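Local coordinates for putative pectin lyase (Geobacillus virus E2, PDB 7CHU), which serves as the trimeric tailspike of a deep-sea thermophilic bacteriophage and probably binds, and may cleave, a host surface polysaccharide, at residues 202-207 and 228-233; 208-213 and 235-240. All blocks are in the same frame, centred on the assembly; numbering follows the deposited sequence.

Contact 1: residues 202-207 and 228-233; sequences FGVRYC and TDNGDL
Arg205 pairs with Thr228 on the neighbouring parallel strand, both side chains on the same face. Backbone bonds run beside them: Thr228 N reaches Val204 O weakly at 3.3 Å, and Tyr206 N donates to Thr228 O at 3.2 Å. Cys207 O then takes Gly231 N at 2.8 Å.

Among side-chain bonds, the Asn230 amide serves two backbone groups of the other segment. Its ND2 donates to Val204 O at 2.8 Å, from well above that carbonyl plane. Its OD1 accepts Cys207 N in the carbonyl plane at 2.9 Å. ND2 is also bonded to Asn227, so the amide cannot easily rotate. Arg205 NE meets Thr228 OG1 in the guanidinium plane, almost straight (2.9 Å, 176°). Thr228 OG1 in turn donates to Asp229 OD2, which fixes the hydroxyl's direction.

For packing, the Tyr206 ring runs alongside Asp229, nearly parallel to the carboxylate (14°), with CE1 3.4 Å from Asp229 CG. The ring also covers one face of the Arg205 guanidinium through CE2.

Tyr206 and Asp229 share a left-handed backbone conformation, giving matching turns. Such stacked strands and turns, with a buried asparagine amide bonding back to the preceding coil, characterise the right-handed parallel beta-helix of pectate lyase-like proteins.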
# COMPACT_ATOMS: atom_id res chain seq x y z
N PHE A 202 -12.11 1.35 12.78
CA PHE A 202 -12.62 1.39 14.14
C PHE A 202 -11.63 2.14 15.00
O PHE A 202 -10.45 2.23 14.66
CB PHE A 202 -12.93 -0.00 14.70
CG PHE A 202 -11.72 -0.80 15.18
CD1 PHE A 202 -10.90 -1.44 14.30
CD2 PHE A 202 -11.48 -0.96 16.54
CE1 PHE A 202 -9.83 -2.21 14.75
CE2 PHE A 202 -10.43 -1.73 16.99
CZ PHE A 202 -9.60 -2.36 16.08
N GLY A 203 -12.13 2.74 16.07
CA GLY A 203 -11.33 3.60 16.93
C GLY A 203 -11.22 3.05 18.33
O GLY A 203 -12.15 2.40 18.83
N VAL A 204 -10.07 3.25 18.95
CA VAL A 204 -9.83 2.92 20.35
C VAL A 204 -9.11 4.11 20.95
O VAL A 204 -7.98 4.42 20.56
CB VAL A 204 -9.01 1.64 20.53
CG1 VAL A 204 -8.82 1.36 22.01
CG2 VAL A 204 -9.72 0.44 19.89
N ARG A 205 -9.77 4.80 21.88
CA ARG A 205 -9.26 6.08 22.35
C ARG A 205 -9.52 6.23 23.84
O ARG A 205 -10.53 5.77 24.36
CB ARG A 205 -9.91 7.25 21.58
CG ARG A 205 -9.73 7.18 20.06
CD ARG A 205 -10.43 8.35 19.34
NE ARG A 205 -9.69 9.59 19.56
CZ ARG A 205 -10.18 10.81 19.41
NH1 ARG A 205 -11.46 10.99 19.04
NH2 ARG A 205 -9.40 11.87 19.63
N TYR A 206 -8.58 6.90 24.52
CA TYR A 206 -8.73 7.32 25.92
C TYR A 206 -8.85 6.13 26.87
O TYR A 206 -9.54 6.22 27.89
CB TYR A 206 -9.92 8.26 26.09
CG TYR A 206 -9.82 9.51 25.25
CD1 TYR A 206 -8.95 10.53 25.60
CD2 TYR A 206 -10.59 9.66 24.10
CE1 TYR A 206 -8.85 11.68 24.83
CE2 TYR A 206 -10.48 10.80 23.32
CZ TYR A 206 -9.61 11.80 23.69
OH TYR A 206 -9.51 12.94 22.92
N CYS A 207 -8.17 5.03 26.55
CA CYS A 207 -8.10 3.88 27.46
C CYS A 207 -6.79 3.99 28.24
O CYS A 207 -5.72 4.07 27.64
CB CYS A 207 -8.14 2.57 26.68
SG CYS A 207 -9.64 2.32 25.76
N THR A 228 -5.68 6.63 19.66
CA THR A 228 -5.11 7.82 20.30
C THR A 228 -5.36 7.81 21.80
O THR A 228 -6.31 7.20 22.29
CB THR A 228 -5.68 9.15 19.74
OG1 THR A 228 -6.90 9.48 20.41
CG2 THR A 228 -5.97 9.04 18.25
N ASP A 229 -4.48 8.52 22.54
CA ASP A 229 -4.67 8.82 23.96
C ASP A 229 -4.79 7.56 24.81
O ASP A 229 -5.51 7.53 25.81
CB ASP A 229 -5.90 9.72 24.19
CG ASP A 229 -5.75 11.08 23.53
OD1 ASP A 229 -5.14 11.97 24.16
OD2 ASP A 229 -6.21 11.26 22.38
N ASN A 230 -4.08 6.50 24.43
CA ASN A 230 -4.16 5.22 25.12
C ASN A 230 -2.89 4.97 25.93
O ASN A 230 -1.85 5.55 25.67
CB ASN A 230 -4.35 4.08 24.13
CG ASN A 230 -5.70 4.15 23.43
OD1 ASN A 230 -6.74 4.35 24.07
ND2 ASN A 230 -5.70 3.97 22.11
N GLY A 231 -2.99 4.06 26.90
CA GLY A 231 -1.80 3.61 27.61
C GLY A 231 -1.45 4.49 28.79
O GLY A 231 -2.18 5.40 29.19
N ASP A 232 -0.28 4.19 29.36
CA ASP A 232 0.23 4.84 30.56
C ASP A 232 1.66 4.37 30.76
O ASP A 232 1.88 3.24 31.21
CB ASP A 232 -0.64 4.50 31.78
CG ASP A 232 -0.14 5.17 33.09
OD1 ASP A 232 0.99 5.65 33.17
OD2 ASP A 232 -0.89 5.18 34.09
N LEU A 233 2.62 5.21 30.42
CA LEU A 233 4.01 4.79 30.45
C LEU A 233 4.43 4.33 31.85
O LEU A 233 5.20 3.37 31.99
CB LEU A 233 4.92 5.91 29.99
CG LEU A 233 6.38 5.47 29.95
CD1 LEU A 233 6.51 4.30 29.00
CD2 LEU A 233 7.22 6.64 29.48

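Contact 2: residues 208-213 and 235-240; sequences ANHGLY and RNKHGV
The ring of His210 meets the other segment through both its edge and one face. At the edge, ND1 accepts the backbone N of His238 at 3.1 Å, close to the ring plane. Over the face lies the Lys237 chain, which crosses the histidine at about a right angle. Lys237 CD sits 3.8 Å from the ring centroid in a CH-pi contact, and 3.4 Å from Asn209 OD1. His210 CG is anti to its own carbonyl carbon (chi1 -59°), which brings the ring end up against Lys237 and His238.

Next come the backbone bonds. Gly211 N donates to His238 O at 3.0 Å, and Leu212 N to Gly239 O at 2.9 Å. Leu212 then pairs with Val240 as a parallel bridge. The turn into strand 212-215 thus stacks on the turn before strand 240-243, as in successive coils of a parallel beta-helix.

Further out, Asn209 OD1 accepts His210 N at 2.9 Å, and Asn209 ND2 is held by Asp185. A water accepts from Lys237 NZ at 3.0 Å. The His238 ring is set by Asn236 OD1 at NE2 and by Ser266 N at ND1, and it stacks on Tyr269.

Because His210 ND1 accepts a backbone N-H, a neutral ring would be expected to carry its proton on NE2. Lys237 NZ, 4.2 Å from His210 NE2, would probably disfavour a positive charge on the imidazole.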
# COMPACT_ATOMS: atom_id res chain seq x y z
N ALA A 208 -6.87 3.97 29.57
CA ALA A 208 -5.65 4.15 30.36
C ALA A 208 -4.86 2.86 30.55
O ALA A 208 -3.71 2.90 31.01
CB ALA A 208 -6.00 4.79 31.70
N ASN A 209 -5.43 1.72 30.20
CA ASN A 209 -4.66 0.49 30.05
C ASN A 209 -4.24 0.40 28.57
O ASN A 209 -4.23 1.42 27.88
CB ASN A 209 -5.49 -0.70 30.54
CG ASN A 209 -4.65 -1.80 31.15
OD1 ASN A 209 -3.94 -2.51 30.43
ND2 ASN A 209 -4.77 -2.00 32.46
N HIS A 210 -3.86 -0.77 28.08
CA HIS A 210 -3.55 -0.90 26.66
C HIS A 210 -4.77 -0.48 25.84
O HIS A 210 -5.91 -0.70 26.25
CB HIS A 210 -3.17 -2.34 26.31
CG HIS A 210 -1.99 -2.89 27.05
ND1 HIS A 210 -0.76 -2.25 27.09
CD2 HIS A 210 -1.84 -4.05 27.72
CE1 HIS A 210 0.08 -3.00 27.78
NE2 HIS A 210 -0.54 -4.10 28.16
N GLY A 211 -4.52 0.12 24.68
CA GLY A 211 -5.63 0.47 23.80
C GLY A 211 -6.14 -0.80 23.15
O GLY A 211 -7.31 -1.16 23.27
N LEU A 212 -5.24 -1.48 22.45
CA LEU A 212 -5.52 -2.75 21.79
C LEU A 212 -4.48 -3.74 22.29
O LEU A 212 -3.28 -3.52 22.12
CB LEU A 212 -5.48 -2.58 20.27
CG LEU A 212 -5.56 -3.78 19.34
CD1 LEU A 212 -6.94 -4.43 19.48
CD2 LEU A 212 -5.31 -3.34 17.89
N TYR A 213 -4.92 -4.78 22.97
CA TYR A 213 -4.03 -5.83 23.47
C TYR A 213 -4.18 -7.05 22.57
O TYR A 213 -5.30 -7.45 22.23
CB TYR A 213 -4.36 -6.20 24.92
CG TYR A 213 -3.50 -7.33 25.45
CD1 TYR A 213 -2.18 -7.11 25.85
CD2 TYR A 213 -3.99 -8.62 25.53
CE1 TYR A 213 -1.39 -8.14 26.31
CE2 TYR A 213 -3.21 -9.67 25.99
CZ TYR A 213 -1.91 -9.42 26.38
OH TYR A 213 -1.13 -10.45 26.83
N ARG A 235 2.93 2.69 33.91
CA ARG A 235 2.46 1.36 34.20
C ARG A 235 2.73 0.41 33.06
O ARG A 235 2.15 -0.69 33.04
CB ARG A 235 0.97 1.36 34.51
CG ARG A 235 0.62 1.98 35.80
CD ARG A 235 -0.82 2.33 35.77
NE ARG A 235 -1.00 3.52 36.57
CZ ARG A 235 -2.13 3.79 37.21
NH1 ARG A 235 -2.26 4.86 37.98
NH2 ARG A 235 -3.15 2.95 37.08
N ASN A 236 3.55 0.81 32.09
CA ASN A 236 3.94 -0.06 30.98
C ASN A 236 2.74 -0.46 30.11
O ASN A 236 2.66 -1.60 29.63
CB ASN A 236 4.68 -1.29 31.48
CG ASN A 236 5.45 -1.96 30.41
OD1 ASN A 236 5.86 -1.30 29.46
ND2 ASN A 236 5.66 -3.26 30.52
N LYS A 237 1.79 0.46 29.93
CA LYS A 237 0.64 0.26 29.05
C LYS A 237 0.78 1.14 27.80
O LYS A 237 1.21 2.30 27.90
CB LYS A 237 -0.67 0.59 29.77
CG LYS A 237 -0.83 -0.11 31.11
CD LYS A 237 -0.67 -1.61 31.01
CE LYS A 237 -0.84 -2.27 32.40
NZ LYS A 237 -0.48 -3.70 32.34
N HIS A 238 0.39 0.59 26.64
CA HIS A 238 0.74 1.18 25.35
C HIS A 238 -0.47 1.21 24.40
O HIS A 238 -1.53 0.65 24.69
CB HIS A 238 1.93 0.42 24.73
CG HIS A 238 3.12 0.37 25.66
ND1 HIS A 238 3.99 1.43 25.80
CD2 HIS A 238 3.56 -0.59 26.52
CE1 HIS A 238 4.93 1.12 26.68
NE2 HIS A 238 4.68 -0.10 27.14
N GLY A 239 -0.31 1.93 23.29
CA GLY A 239 -1.41 2.06 22.35
C GLY A 239 -1.86 0.73 21.78
O GLY A 239 -3.05 0.39 21.82
N VAL A 240 -0.92 -0.04 21.25
CA VAL A 240 -1.13 -1.41 20.79
C VAL A 240 -0.02 -2.26 21.40
O VAL A 240 1.16 -1.91 21.26
CB VAL A 240 -1.09 -1.53 19.26
CG1 VAL A 240 -1.33 -3.00 18.83
CG2 VAL A 240 -2.12 -0.63 18.62
O HOH W 1 -2.95 -4.78 30.96

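In the fold
From the N terminus, the chain passes through strand 202-205 and the turn at 206-207, runs on through 208-213 into strand 212-215, and returns along strand 220-228. At 228-233 it meets 202-207, and contact 1 closes the first loop. The chain then passes through 235-240, where contact 2 closes a second loop on 208-213. The two loops overlap and cross, since their segments alternate. The centres are about 7 Å apart. Asp232 N probably bonds to Lys237 O, and Val204 packs on Gly211. Together they join two successive coils at a strand end, a turn and the start of the next strand.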